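Long-range contacts in elongation factor G (Thermus thermophilus, PDB 2DY1), which binds GTP with magnesium and probably acts as a GTPase translation elongation factor in protein synthesis: residues G481-R486 and Q553-L558; K517-K522 and L558-V563; G167-L172 and L252-R257. All coordinates share one frame; numbering follows the deposited sequence.

How the contacts relate
Contacts 1 and 2 are neighbours in domain IV of the elongation factor, their centres about 9 Å apart, while contact 3 sits in the GTP-binding domain, about 82 and 74 Å away, centre to centre, and across the centre of the chain. Along the sequence contact 3 closes first; the segments of contacts 1 and 2 then alternate. Both of these use helix 549-566 and share L558: contact 1 lays the helix on strand 477-489, contact 2 sets its next turn against helix 509-520. L485 of the strand meets F560, so the two contacts are continuous between sheet and helices. With the nearest atoms of contacts 2 and 3 about 58 Å apart, the nucleotide site and domain IV are separate modules.

Contact 1. Residues G481-R486 and Q553-L558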
loop_
_atom_site.group_PDB
_atom_site.type_symbol
_atom_site.label_atom_id
_atom_site.label_comp_id
_atom_site.label_asym_id
_atom_site.label_seq_id
_atom_site.Cartn_x
_atom_site.Cartn_y
_atom_site.Cartn_z
ATOM N N GLY A 481 -43.222 -5.883 -33.156
ATOM C CA GLY A 481 -41.977 -5.155 -33.356
ATOM C C GLY A 481 -41.355 -5.677 -34.633
ATOM O O GLY A 481 -41.302 -6.886 -34.851
ATOM N N ASP A 482 -40.872 -4.775 -35.492
ATOM C CA ASP A 482 -40.281 -5.193 -36.761
ATOM C C ASP A 482 -39.101 -4.270 -37.008
ATOM O O ASP A 482 -39.272 -3.061 -37.215
ATOM C CB ASP A 482 -41.332 -5.047 -37.865
ATOM C CG ASP A 482 -40.800 -5.374 -39.234
ATOM O OD1 ASP A 482 -41.539 -5.123 -40.209
ATOM O OD2 ASP A 482 -39.667 -5.883 -39.358
ATOM N N VAL A 483 -37.909 -4.849 -36.968
ATOM C CA VAL A 483 -36.676 -4.090 -37.123
ATOM C C VAL A 483 -35.730 -4.672 -38.156
ATOM O O VAL A 483 -35.464 -5.877 -38.158
ATOM C CB VAL A 483 -35.917 -4.051 -35.743
ATOM C CG1 VAL A 483 -34.570 -3.352 -35.885
ATOM C CG2 VAL A 483 -36.775 -3.361 -34.700
ATOM N N TRP A 484 -35.233 -3.829 -39.058
ATOM C CA TRP A 484 -34.239 -4.280 -40.004
ATOM C C TRP A 484 -32.933 -3.651 -39.512
ATOM O O TRP A 484 -32.813 -2.421 -39.385
ATOM C CB TRP A 484 -34.562 -3.840 -41.428
ATOM C CG TRP A 484 -35.642 -4.682 -42.023
ATOM C CD1 TRP A 484 -36.988 -4.488 -41.906
ATOM C CD2 TRP A 484 -35.469 -5.875 -42.807
ATOM N NE1 TRP A 484 -37.666 -5.491 -42.577
ATOM C CE2 TRP A 484 -36.761 -6.352 -43.135
ATOM C CE3 TRP A 484 -34.349 -6.582 -43.266
ATOM C CZ2 TRP A 484 -36.963 -7.513 -43.902
ATOM C CZ3 TRP A 484 -34.551 -7.736 -44.033
ATOM C CH2 TRP A 484 -35.848 -8.186 -44.339
ATOM N N LEU A 485 -31.959 -4.518 -39.263
ATOM C CA LEU A 485 -30.662 -4.139 -38.712
ATOM C C LEU A 485 -29.465 -4.519 -39.581
ATOM O O LEU A 485 -29.376 -5.638 -40.073
ATOM C CB LEU A 485 -30.487 -4.840 -37.360
ATOM C CG LEU A 485 -29.112 -4.707 -36.691
ATOM C CD1 LEU A 485 -28.971 -3.292 -36.139
ATOM C CD2 LEU A 485 -28.991 -5.722 -35.543
ATOM N N ARG A 486 -28.542 -3.578 -39.753
ATOM C CA ARG A 486 -27.309 -3.838 -40.491
ATOM C C ARG A 486 -26.181 -3.664 -39.464
ATOM O O ARG A 486 -26.155 -2.679 -38.730
ATOM C CB ARG A 486 -27.148 -2.815 -41.630
ATOM C CG ARG A 486 -25.893 -2.961 -42.475
ATOM C CD ARG A 486 -25.856 -1.824 -43.500
ATOM N NE ARG A 486 -24.686 -1.835 -44.379
ATOM C CZ ARG A 486 -24.544 -2.627 -45.439
ATOM N NH1 ARG A 486 -25.490 -3.493 -45.774
ATOM N NH2 ARG A 486 -23.448 -2.541 -46.183
ATOM N N GLN A 553 -37.778 -4.036 -28.252
ATOM C CA GLN A 553 -36.523 -4.465 -27.625
ATOM C C GLN A 553 -36.262 -5.892 -28.070
ATOM O O GLN A 553 -35.137 -6.251 -28.408
ATOM C CB GLN A 553 -36.619 -4.444 -26.092
ATOM C CG GLN A 553 -36.878 -3.086 -25.475
ATOM C CD GLN A 553 -36.852 -3.122 -23.945
ATOM O OE1 GLN A 553 -37.496 -2.303 -23.286
ATOM N NE2 GLN A 553 -36.093 -4.059 -23.380
ATOM N N ILE A 554 -37.312 -6.718 -28.060
ATOM C CA ILE A 554 -37.162 -8.104 -28.477
ATOM C C ILE A 554 -36.829 -8.210 -29.962
ATOM O O ILE A 554 -35.936 -8.958 -30.353
ATOM C CB ILE A 554 -38.454 -8.929 -28.200
ATOM C CG1 ILE A 554 -38.781 -8.905 -26.705
ATOM C CG2 ILE A 554 -38.266 -10.354 -28.699
ATOM C CD1 ILE A 554 -40.081 -9.611 -26.359
ATOM N N ALA A 555 -37.570 -7.483 -30.798
ATOM C CA ALA A 555 -37.317 -7.529 -32.232
ATOM C C ALA A 555 -35.870 -7.116 -32.514
ATOM O O ALA A 555 -35.190 -7.726 -33.340
ATOM C CB ALA A 555 -38.294 -6.609 -32.961
ATOM N N ALA A 556 -35.406 -6.089 -31.807
ATOM C CA ALA A 556 -34.039 -5.598 -31.986
ATOM C C ALA A 556 -33.019 -6.655 -31.541
ATOM O O ALA A 556 -32.016 -6.892 -32.221
ATOM C CB ALA A 556 -33.852 -4.285 -31.206
ATOM N N SER A 557 -33.301 -7.319 -30.419
ATOM C CA SER A 557 -32.408 -8.367 -29.913
ATOM C C SER A 557 -32.349 -9.531 -30.893
ATOM O O SER A 557 -31.269 -10.045 -31.205
ATOM C CB SER A 557 -32.887 -8.847 -28.536
ATOM O OG SER A 557 -32.107 -9.949 -28.097
ATOM N N LEU A 558 -33.516 -9.946 -31.394
ATOM C CA LEU A 558 -33.591 -11.032 -32.366
ATOM C C LEU A 558 -32.808 -10.666 -33.604
ATOM O O LEU A 558 -32.094 -11.498 -34.171
ATOM C CB LEU A 558 -35.052 -11.309 -32.740
ATOM C CG LEU A 558 -35.933 -11.971 -31.675
ATOM C CD1 LEU A 558 -37.353 -12.140 -32.213
ATOM C CD2 LEU A 558 -35.345 -13.330 -31.300
#
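V483 holds CG1 anti to its backbone N (chi1 176°), which leaves CG2 beside that N and directed at the helix, where it reaches A555 CB at 4.0 Å. CG2 also lies 4.2 Å from A556 N, so this one methyl lies against both A555 and A556. A555 has no torsion to adjust: its CB comes down on the strand backbone, 3.6 Å from G481 O and 4.1 Å from D482 N. At G481 the absence of a side chain is what permits this approach, since a methyl built there would stand only 3.1 Å from A555 CB. The backbones are correspondingly near, with G481 CA and A555 CA 5.3 Å apart, and the segment axes approach to 6.9 Å at an angle of 35° between their directions.

Small residues on both sides thus let helix 549-566 settle on one face of the domain IV sheet, strand 477-489 lying between strands 464-474 and 533-541. F552 of the same helix also touches V483, and L485 continues the apolar row onto A559 and F560. D482 turns its side chain from the helix, and its carboxylate hydrogen-bonds S541 and Q467. The contact is buried, 173 Å² in all; with no hydrogen bond between them, the segments meet by close van der Waals packing of methyls on each other and on the backbone at G481.

Contact 2. Residues K517-K522 and L558-V563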
loop_
_atom_site.group_PDB
_atom_site.type_symbol
_atom_site.label_atom_id
_atom_site.label_comp_id
_atom_site.label_asym_id
_atom_site.label_seq_id
_atom_site.Cartn_x
_atom_site.Cartn_y
_atom_site.Cartn_z
ATOM N N LYS A 517 -28.143 -3.398 -27.433
ATOM C CA LYS A 517 -27.126 -3.423 -26.390
ATOM C C LYS A 517 -27.279 -4.662 -25.503
ATOM O O LYS A 517 -26.291 -5.290 -25.125
ATOM C CB LYS A 517 -27.180 -2.147 -25.551
ATOM C CG LYS A 517 -26.618 -0.912 -26.258
ATOM C CD LYS A 517 -26.736 0.309 -25.351
ATOM C CE LYS A 517 -26.039 1.522 -25.933
ATOM N NZ LYS A 517 -26.160 2.707 -25.032
ATOM N N GLU A 518 -28.517 -5.033 -25.199
ATOM C CA GLU A 518 -28.754 -6.204 -24.361
ATOM C C GLU A 518 -28.295 -7.498 -25.027
ATOM O O GLU A 518 -27.664 -8.341 -24.385
ATOM C CB GLU A 518 -30.237 -6.263 -23.963
ATOM C CG GLU A 518 -30.645 -5.044 -23.123
ATOM C CD GLU A 518 -32.146 -4.921 -22.881
ATOM O OE1 GLU A 518 -32.935 -5.547 -23.620
ATOM O OE2 GLU A 518 -32.533 -4.176 -21.954
ATOM N N ALA A 519 -28.573 -7.655 -26.319
ATOM C CA ALA A 519 -28.169 -8.860 -27.022
ATOM C C ALA A 519 -26.658 -8.877 -27.201
ATOM O O ALA A 519 -26.046 -9.944 -27.294
ATOM C CB ALA A 519 -28.856 -8.936 -28.390
ATOM N N ALA A 520 -26.053 -7.694 -27.242
ATOM C CA ALA A 520 -24.614 -7.621 -27.432
ATOM C C ALA A 520 -23.856 -8.095 -26.194
ATOM O O ALA A 520 -22.660 -8.366 -26.271
ATOM C CB ALA A 520 -24.199 -6.194 -27.807
ATOM N N LYS A 521 -24.552 -8.215 -25.068
ATOM C CA LYS A 521 -23.912 -8.674 -23.834
ATOM C C LYS A 521 -23.467 -10.127 -23.961
ATOM O O LYS A 521 -22.527 -10.564 -23.285
ATOM C CB LYS A 521 -24.871 -8.536 -22.651
ATOM C CG LYS A 521 -25.122 -7.103 -22.214
ATOM C CD LYS A 521 -26.217 -7.036 -21.156
ATOM C CE LYS A 521 -26.439 -5.607 -20.673
ATOM N NZ LYS A 521 -27.585 -5.510 -19.720
ATOM N N LYS A 522 -24.140 -10.875 -24.832
ATOM C CA LYS A 522 -23.810 -12.276 -25.045
ATOM C C LYS A 522 -23.662 -12.626 -26.524
ATOM O O LYS A 522 -24.642 -12.942 -27.195
ATOM C CB LYS A 522 -24.879 -13.159 -24.406
ATOM C CG LYS A 522 -24.881 -13.104 -22.887
ATOM C CD LYS A 522 -25.914 -14.054 -22.297
ATOM C CE LYS A 522 -25.839 -14.073 -20.773
ATOM N NZ LYS A 522 -26.867 -14.972 -20.173
ATOM N N LEU A 558 -33.516 -9.946 -31.394
ATOM C CA LEU A 558 -33.591 -11.032 -32.366
ATOM C C LEU A 558 -32.808 -10.666 -33.604
ATOM O O LEU A 558 -32.094 -11.498 -34.171
ATOM C CB LEU A 558 -35.052 -11.309 -32.740
ATOM C CG LEU A 558 -35.933 -11.971 -31.675
ATOM C CD1 LEU A 558 -37.353 -12.140 -32.213
ATOM C CD2 LEU A 558 -35.345 -13.330 -31.300
ATOM N N ALA A 559 -32.934 -9.406 -34.025
ATOM C CA ALA A 559 -32.215 -8.941 -35.197
ATOM C C ALA A 559 -30.715 -9.014 -34.931
ATOM O O ALA A 559 -29.957 -9.483 -35.773
ATOM C CB ALA A 559 -32.639 -7.502 -35.552
ATOM N N PHE A 560 -30.282 -8.563 -33.757
ATOM C CA PHE A 560 -28.857 -8.612 -33.454
ATOM C C PHE A 560 -28.304 -10.043 -33.497
ATOM O O PHE A 560 -27.276 -10.307 -34.124
ATOM C CB PHE A 560 -28.569 -7.977 -32.088
ATOM C CG PHE A 560 -27.104 -7.909 -31.768
ATOM C CD1 PHE A 560 -26.462 -8.983 -31.152
ATOM C CD2 PHE A 560 -26.347 -6.808 -32.157
ATOM C CE1 PHE A 560 -25.074 -8.966 -30.929
ATOM C CE2 PHE A 560 -24.957 -6.779 -31.944
ATOM C CZ PHE A 560 -24.327 -7.862 -31.331
ATOM N N LYS A 561 -28.987 -10.970 -32.838
ATOM C CA LYS A 561 -28.528 -12.360 -32.823
ATOM C C LYS A 561 -28.419 -12.959 -34.223
ATOM O O LYS A 561 -27.418 -13.596 -34.565
ATOM C CB LYS A 561 -29.476 -13.216 -31.982
ATOM C CG LYS A 561 -29.661 -12.739 -30.553
ATOM C CD LYS A 561 -28.380 -12.850 -29.736
ATOM C CE LYS A 561 -28.646 -12.543 -28.262
ATOM N NZ LYS A 561 -27.421 -12.659 -27.419
ATOM N N LYS A 562 -29.449 -12.756 -35.041
ATOM C CA LYS A 562 -29.447 -13.284 -36.402
ATOM C C LYS A 562 -28.336 -12.675 -37.244
ATOM O O LYS A 562 -27.571 -13.381 -37.898
ATOM C CB LYS A 562 -30.797 -12.996 -37.071
ATOM C CG LYS A 562 -30.858 -13.396 -38.538
ATOM C CD LYS A 562 -32.158 -12.933 -39.204
ATOM C CE LYS A 562 -33.396 -13.417 -38.442
ATOM N NZ LYS A 562 -34.684 -13.056 -39.134
ATOM N N VAL A 563 -28.240 -11.348 -37.223
ATOM C CA VAL A 563 -27.243 -10.683 -38.038
ATOM C C VAL A 563 -25.795 -10.933 -37.623
ATOM O O VAL A 563 -24.931 -11.133 -38.477
ATOM C CB VAL A 563 -27.525 -9.157 -38.097
ATOM C CG1 VAL A 563 -26.539 -8.477 -39.034
ATOM C CG2 VAL A 563 -28.958 -8.925 -38.584
#
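One face of the F560 ring carries the backbone N of A520, 4.0 Å above the plane and displaced toward the rim, while A519 CB approaches obliquely, 3.7 Å from CD1. Farther round the ring, CE1 lies 3.8 Å from A520 CA, and CZ meets the A520 methyl. The ring therefore lies along A519 and A520 of helix 509-520, touching both alanines. With CG anti to the backbone N (chi1 -176°), F560 extends from its own helix toward them.

The pairing belongs to the helical layer of domain IV, in which helices 509-520 and 549-566 lie side by side and are close at A519 and F560, whose CA atoms are 6.5 Å apart. F560 also touches L485 and L487 of strand 477-489, and its ring meets that of F533, so it links the helix pair to the sheet.

K561 adds the polar part. Bent at chi2 (-66°) and extended beyond, its chain passes A519 CB, with CE 3.6 Å away. NZ then donates to A519 O over 3.0 Å, on a lone pair in the carbonyl plane with a C=O...N angle of 123°. That oxygen also accepts from the backbone N of K522, so two donors share it. A second, weak bond joins K561 NZ to K522 O at 2.8 Å.

Contact 3. Residues G167-L172 and L252-R257; sequences GKWVGL and LASGER. With GTP (guanosine-5'-triphosphate), chain C.
L172 CA and L252 CA stand 7.4 Å apart where strand 168-174, which has a classic beta bulge at V170 and G171 facing L163, runs near the loop that leaves strand 248-252. W169 has the largest share of the contact: its CZ2 lies 3.6 Å from L252 CG, and at its edge, near the ring plane, CH2 meets S254 CB at 3.6 Å. NE1 makes a weak bond to G171 O within its own strand. L172 and L252 lie alongside with their chains running opposite ways, L172 CD2 3.7 Å from L252 CB and 3.4 Å from L252 O.

This loop forms part of the guanine pocket of the P-loop GTPase domain. S254 OG donates to GTP O6 over 2.6 Å and accepts from R257 N at 3.0 Å, an ST motif that ties the loop's turn to the base-reading hydroxyl; E256 OE1 accepts from the ribose O2'. Replacing W169 by an alanine is likely to open a gap beside L252 and leave S254 CB without the ring edge against it. At the rim, a water bridges W169 O and R257 NH2, meeting the guanidinium in plane at its edge, while the K168 chain crosses that of R257 at about a right angle, bringing two like charges near each other, K168 NZ 4.3 Å from R257 NH2; R257 also touches D137.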
loop_
_atom_site.group_PDB
_atom_site.type_symbol
_atom_site.label_atom_id
_atom_site.label_comp_id
_atom_site.label_asym_id
_atom_site.label_seq_id
_atom_site.Cartn_x
_atom_site.Cartn_y
_atom_site.Cartn_z
ATOM N N GLY A 167 38.391 -6.484 16.734
ATOM C CA GLY A 167 37.513 -6.857 15.634
ATOM C C GLY A 167 36.050 -7.086 15.980
ATOM O O GLY A 167 35.227 -7.249 15.083
ATOM N N LYS A 168 35.720 -7.089 17.268
ATOM C CA LYS A 168 34.349 -7.309 17.700
ATOM C C LYS A 168 33.660 -5.986 18.029
ATOM O O LYS A 168 34.218 -5.158 18.757
ATOM C CB LYS A 168 34.347 -8.201 18.938
ATOM C CG LYS A 168 32.972 -8.452 19.542
ATOM C CD LYS A 168 33.100 -9.278 20.804
ATOM C CE LYS A 168 31.756 -9.556 21.448
ATOM N NZ LYS A 168 31.936 -10.216 22.773
ATOM N N TRP A 169 32.457 -5.789 17.496
ATOM C CA TRP A 169 31.702 -4.556 17.777
ATOM C C TRP A 169 31.154 -4.669 19.194
ATOM O O TRP A 169 30.390 -5.590 19.493
ATOM C CB TRP A 169 30.553 -4.413 16.790
ATOM C CG TRP A 169 29.654 -3.253 17.101
ATOM C CD1 TRP A 169 30.040 -1.971 17.408
ATOM C CD2 TRP A 169 28.227 -3.255 17.088
ATOM N NE1 TRP A 169 28.933 -1.174 17.582
ATOM C CE2 TRP A 169 27.807 -1.936 17.392
ATOM C CE3 TRP A 169 27.258 -4.243 16.851
ATOM C CZ2 TRP A 169 26.461 -1.575 17.460
ATOM C CZ3 TRP A 169 25.912 -3.883 16.926
ATOM C CH2 TRP A 169 25.532 -2.557 17.227
ATOM N N VAL A 170 31.537 -3.735 20.057
ATOM C CA VAL A 170 31.122 -3.753 21.459
ATOM C C VAL A 170 30.469 -2.481 21.951
ATOM O O VAL A 170 29.988 -2.440 23.082
ATOM C CB VAL A 170 32.322 -4.022 22.414
ATOM C CG1 VAL A 170 32.965 -5.356 22.067
ATOM C CG2 VAL A 170 33.362 -2.883 22.312
ATOM N N GLY A 171 30.439 -1.442 21.125
ATOM C CA GLY A 171 29.863 -0.210 21.616
ATOM C C GLY A 171 29.823 0.952 20.655
ATOM O O GLY A 171 29.873 0.790 19.434
ATOM N N LEU A 172 29.758 2.141 21.249
ATOM C CA LEU A 172 29.622 3.373 20.500
ATOM C C LEU A 172 30.630 4.433 20.871
ATOM O O LEU A 172 31.059 4.526 22.024
ATOM C CB LEU A 172 28.247 4.009 20.788
ATOM C CG LEU A 172 26.962 3.214 20.595
ATOM C CD1 LEU A 172 25.765 4.107 20.886
ATOM C CD2 LEU A 172 26.919 2.705 19.163
ATOM N N LEU A 252 23.730 4.350 15.703
ATOM C CA LEU A 252 24.074 2.940 15.647
ATOM C C LEU A 252 23.446 2.254 16.852
ATOM O O LEU A 252 23.690 2.659 17.996
ATOM C CB LEU A 252 25.610 2.823 15.699
ATOM C CG LEU A 252 26.392 1.524 15.596
ATOM C CD1 LEU A 252 26.040 0.744 14.335
ATOM C CD2 LEU A 252 27.878 1.914 15.586
ATOM N N ALA A 253 22.640 1.214 16.616
ATOM C CA ALA A 253 22.027 0.493 17.733
ATOM C C ALA A 253 21.576 -0.877 17.257
ATOM O O ALA A 253 21.266 -1.060 16.084
ATOM C CB ALA A 253 20.815 1.274 18.296
ATOM N N SER A 254 21.555 -1.836 18.179
ATOM C CA SER A 254 21.113 -3.189 17.857
ATOM C C SER A 254 20.291 -3.715 19.028
ATOM O O SER A 254 20.744 -3.706 20.166
ATOM C CB SER A 254 22.297 -4.123 17.644
ATOM O OG SER A 254 21.860 -5.475 17.679
ATOM N N GLY A 255 19.067 -4.161 18.749
ATOM C CA GLY A 255 18.272 -4.704 19.836
ATOM C C GLY A 255 18.704 -6.127 20.159
ATOM O O GLY A 255 18.479 -6.610 21.257
ATOM N N GLU A 256 19.378 -6.771 19.204
ATOM C CA GLU A 256 19.823 -8.161 19.378
ATOM C C GLU A 256 21.061 -8.204 20.271
ATOM O O GLU A 256 21.152 -9.026 21.168
ATOM C CB GLU A 256 20.131 -8.766 18.012
ATOM C CG GLU A 256 20.351 -10.263 17.997
ATOM C CD GLU A 256 19.056 -11.026 18.145
ATOM O OE1 GLU A 256 18.052 -10.609 17.518
ATOM O OE2 GLU A 256 19.043 -12.040 18.877
ATOM N N ARG A 257 22.002 -7.294 20.035
ATOM C CA ARG A 257 23.224 -7.226 20.845
ATOM C C ARG A 257 23.041 -6.302 22.057
ATOM O O ARG A 257 23.935 -6.192 22.895
ATOM C CB ARG A 257 24.390 -6.687 19.997
ATOM C CG ARG A 257 24.728 -7.475 18.754
ATOM C CD ARG A 257 25.235 -8.850 19.125
ATOM N NE ARG A 257 26.371 -8.750 20.029
ATOM C CZ ARG A 257 26.835 -9.757 20.764
ATOM N NH1 ARG A 257 26.256 -10.950 20.703
ATOM N NH2 ARG A 257 27.875 -9.568 21.567
HETATM P PG GTP C . 9.971 -6.754 9.279
HETATM O O1G GTP C . 9.638 -8.167 8.590
HETATM O O2G GTP C . 8.859 -6.438 10.393
HETATM O O3G GTP C . 10.116 -5.652 8.302
HETATM O O3B GTP C . 11.352 -7.071 10.045
HETATM P PB GTP C . 11.988 -6.162 11.205
HETATM O O1B GTP C . 12.634 -4.983 10.583
HETATM O O2B GTP C . 10.974 -5.915 12.258
HETATM O O3A GTP C . 13.189 -7.092 11.718
HETATM P PA GTP C . 13.079 -8.101 12.961
HETATM O O1A GTP C . 13.161 -7.325 14.219
HETATM O O2A GTP C . 11.917 -8.993 12.750
HETATM O "O5'" GTP C . 14.435 -8.955 12.837
HETATM C "C5'" GTP C . 14.538 -9.927 11.796
HETATM C "C4'" GTP C . 15.712 -10.864 12.075
HETATM O "O4'" GTP C . 16.862 -10.029 12.287
HETATM C "C3'" GTP C . 15.476 -11.619 13.386
HETATM O "O3'" GTP C . 16.115 -12.896 13.312
HETATM C "C2'" GTP C . 16.179 -10.734 14.414
HETATM O "O2'" GTP C . 16.627 -11.541 15.507
HETATM C "C1'" GTP C . 17.396 -10.326 13.586
HETATM N N9 GTP C . 18.081 -9.125 14.114
HETATM C C8 GTP C . 17.513 -7.949 14.374
HETATM N N7 GTP C . 18.450 -7.063 14.704
HETATM C C5 GTP C . 19.628 -7.679 14.662
HETATM C C6 GTP C . 20.935 -7.270 14.905
HETATM O O6 GTP C . 21.206 -6.104 15.191
HETATM N N1 GTP C . 21.965 -8.211 14.782
HETATM C C2 GTP C . 21.667 -9.530 14.416
HETATM N N2 GTP C . 22.641 -10.427 14.295
HETATM N N3 GTP C . 20.394 -9.886 14.184
HETATM C C4 GTP C . 19.393 -9.000 14.297
HETATM O O HOH W 1 29.368 -7.111 21.747
#